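Local coordinates for protein putative sulfatase yidJ (Bacteroides fragilis, PDB 2QZU) that probably hydrolyses sulfate esters as a metal-dependent member of the sulfatase family, with a likely arylsulfatase activity, at residues K243-L249 / R277-A281. Sequence-based numbering, arbitrary orientation.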
# COMPACT_ATOMS: atom_id res chain seq x y z
N LYS A 243 -14.79 -2.18 -9.43
CA LYS A 243 -13.65 -2.75 -10.14
C LYS A 243 -14.15 -3.72 -11.22
O LYS A 243 -13.58 -3.78 -12.31
CB LYS A 243 -12.73 -3.50 -9.17
CG LYS A 243 -12.01 -2.62 -8.15
CD LYS A 243 -11.03 -3.44 -7.31
CE LYS A 243 -10.31 -2.60 -6.28
NZ LYS A 243 -9.33 -3.41 -5.49
N GLU A 244 -15.21 -4.46 -10.91
CA GLU A 244 -15.79 -5.43 -11.84
C GLU A 244 -16.17 -4.79 -13.17
O GLU A 244 -16.12 -5.44 -14.21
CB GLU A 244 -17.04 -6.07 -11.24
CG GLU A 244 -16.91 -7.54 -10.90
CD GLU A 244 -16.61 -7.79 -9.43
OE1 GLU A 244 -17.47 -7.45 -8.59
OE2 GLU A 244 -15.53 -8.33 -9.12
N ILE A 245 -16.56 -3.52 -13.13
CA ILE A 245 -16.96 -2.81 -14.33
C ILE A 245 -15.83 -2.68 -15.35
O ILE A 245 -16.08 -2.61 -16.55
CB ILE A 245 -17.48 -1.39 -13.96
CG1 ILE A 245 -18.76 -1.53 -13.12
CG2 ILE A 245 -17.76 -0.58 -15.22
CD1 ILE A 245 -19.25 -0.22 -12.54
N TYR A 246 -14.59 -2.67 -14.87
CA TYR A 246 -13.43 -2.53 -15.76
C TYR A 246 -12.56 -3.78 -15.88
O TYR A 246 -11.43 -3.71 -16.35
CB TYR A 246 -12.59 -1.35 -15.28
CG TYR A 246 -13.35 -0.04 -15.31
CD1 TYR A 246 -13.52 0.65 -16.51
CD2 TYR A 246 -13.96 0.46 -14.16
CE1 TYR A 246 -14.29 1.81 -16.56
CE2 TYR A 246 -14.73 1.63 -14.20
CZ TYR A 246 -14.89 2.29 -15.41
OH TYR A 246 -15.65 3.43 -15.47
N LYS A 247 -13.10 -4.92 -15.46
CA LYS A 247 -12.36 -6.18 -15.52
C LYS A 247 -11.95 -6.55 -16.94
O LYS A 247 -10.95 -7.25 -17.14
CB LYS A 247 -13.19 -7.31 -14.91
CG LYS A 247 -14.46 -7.64 -15.68
CD LYS A 247 -15.17 -8.85 -15.08
CE LYS A 247 -16.44 -9.19 -15.85
NZ LYS A 247 -17.12 -10.39 -15.30
N ASP A 248 -12.71 -6.10 -17.93
CA ASP A 248 -12.41 -6.41 -19.33
C ASP A 248 -11.86 -5.22 -20.11
O ASP A 248 -11.73 -5.28 -21.33
CB ASP A 248 -13.66 -6.94 -20.04
CG ASP A 248 -14.25 -8.16 -19.37
OD1 ASP A 248 -13.50 -9.13 -19.12
OD2 ASP A 248 -15.47 -8.17 -19.09
N LEU A 249 -11.55 -4.14 -19.40
CA LEU A 249 -11.01 -2.94 -20.03
C LEU A 249 -9.71 -3.24 -20.77
O LEU A 249 -8.82 -3.89 -20.22
CB LEU A 249 -10.76 -1.85 -18.97
CG LEU A 249 -10.20 -0.52 -19.46
CD1 LEU A 249 -11.22 0.18 -20.34
CD2 LEU A 249 -9.84 0.36 -18.27
N ARG A 277 -7.15 1.04 -14.40
CA ARG A 277 -8.42 0.35 -14.13
C ARG A 277 -9.03 0.77 -12.80
O ARG A 277 -10.22 1.07 -12.72
CB ARG A 277 -8.23 -1.17 -14.12
CG ARG A 277 -8.16 -1.80 -15.50
CD ARG A 277 -8.23 -3.32 -15.43
NE ARG A 277 -8.12 -3.93 -16.75
CZ ARG A 277 -8.17 -5.23 -16.99
NH1 ARG A 277 -8.33 -6.09 -15.99
NH2 ARG A 277 -8.06 -5.68 -18.23
N ASN A 278 -8.21 0.77 -11.75
CA ASN A 278 -8.71 1.14 -10.43
C ASN A 278 -9.01 2.63 -10.35
O ASN A 278 -9.87 3.04 -9.58
CB ASN A 278 -7.72 0.71 -9.35
CG ASN A 278 -7.83 -0.78 -9.02
OD1 ASN A 278 -6.91 -1.38 -8.48
ND2 ASN A 278 -8.98 -1.36 -9.34
N TYR A 279 -8.31 3.43 -11.14
CA TYR A 279 -8.57 4.87 -11.16
C TYR A 279 -9.98 5.07 -11.70
O TYR A 279 -10.78 5.82 -11.13
CB TYR A 279 -7.56 5.59 -12.06
CG TYR A 279 -7.70 7.10 -12.06
CD1 TYR A 279 -7.45 7.85 -10.90
CD2 TYR A 279 -8.07 7.79 -13.22
CE1 TYR A 279 -7.57 9.25 -10.90
CE2 TYR A 279 -8.19 9.18 -13.23
CZ TYR A 279 -7.94 9.90 -12.07
OH TYR A 279 -8.04 11.28 -12.09
N TYR A 280 -10.31 4.38 -12.79
CA TYR A 280 -11.65 4.49 -13.36
C TYR A 280 -12.69 3.93 -12.40
O TYR A 280 -13.80 4.47 -12.31
CB TYR A 280 -11.74 3.77 -14.71
CG TYR A 280 -11.04 4.45 -15.88
CD1 TYR A 280 -10.69 5.80 -15.83
CD2 TYR A 280 -10.76 3.73 -17.05
CE1 TYR A 280 -10.08 6.42 -16.93
CE2 TYR A 280 -10.16 4.35 -18.14
CZ TYR A 280 -9.82 5.69 -18.08
OH TYR A 280 -9.24 6.28 -19.16
N ALA A 281 -12.35 2.86 -11.69
CA ALA A 281 -13.28 2.26 -10.73
C ALA A 281 -13.64 3.29 -9.66
O ALA A 281 -14.82 3.43 -9.30
CB ALA A 281 -12.65 1.01 -10.07
O HOH W 1 -7.53 -4.20 -7.40
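Tyr246 lays its ring against the helix 267-299 at Tyr280, whose CB sits over the middle of the ring face, 3.6 Å from the centroid, in a CH-pi contact. The two aromatic side chains cross at about a right angle, yet their ring planes are inclined at 48°. Ile245 CG2 touches the opposite face of the Tyr246 ring near its rim. The phenol OH is anchored beyond the contact by hydrogen bonds with Thr284 and the backbone N of Lys52, while Tyr280 OH bonds Glu49. Leu249 brings CD2 to the edge of the Tyr280 ring, 3.7 Å from CD2 of that tyrosine.

Arg277 reaches out along the loop with its chain extended from CG to NE, carrying the guanidinium across two overlapping type I turns, Glu244 to Lys247 and Tyr246 to Leu249. Arg277 NH2 donates to Leu249 O at 2.8 Å, in the carbonyl plane but bent, with an N-H...O angle of 145°, and the acceptor lies 23° out of the guanidinium plane. The oxygens of Tyr246 and Lys247 lie over one guanidinium face, where the angles are too poor for hydrogen bonds.

At the Lys243 end, the extended lysine chain crosses the Asn278 amide, Lys243 CG lying 3.5 Å from Asn278 ND2, and a water links Lys243 NZ to Asn278 OD1. The ammonium also bonds Glu236 O. Gln123 of the second subunit packs on Lys243 and Asp122 of that subunit on Asn278. This is packing within the alkaline-phosphatase-like sulfatase domain: a turn region at the end of a short helix, docked on the long helix 267-299 that precedes central-sheet strand 306-311.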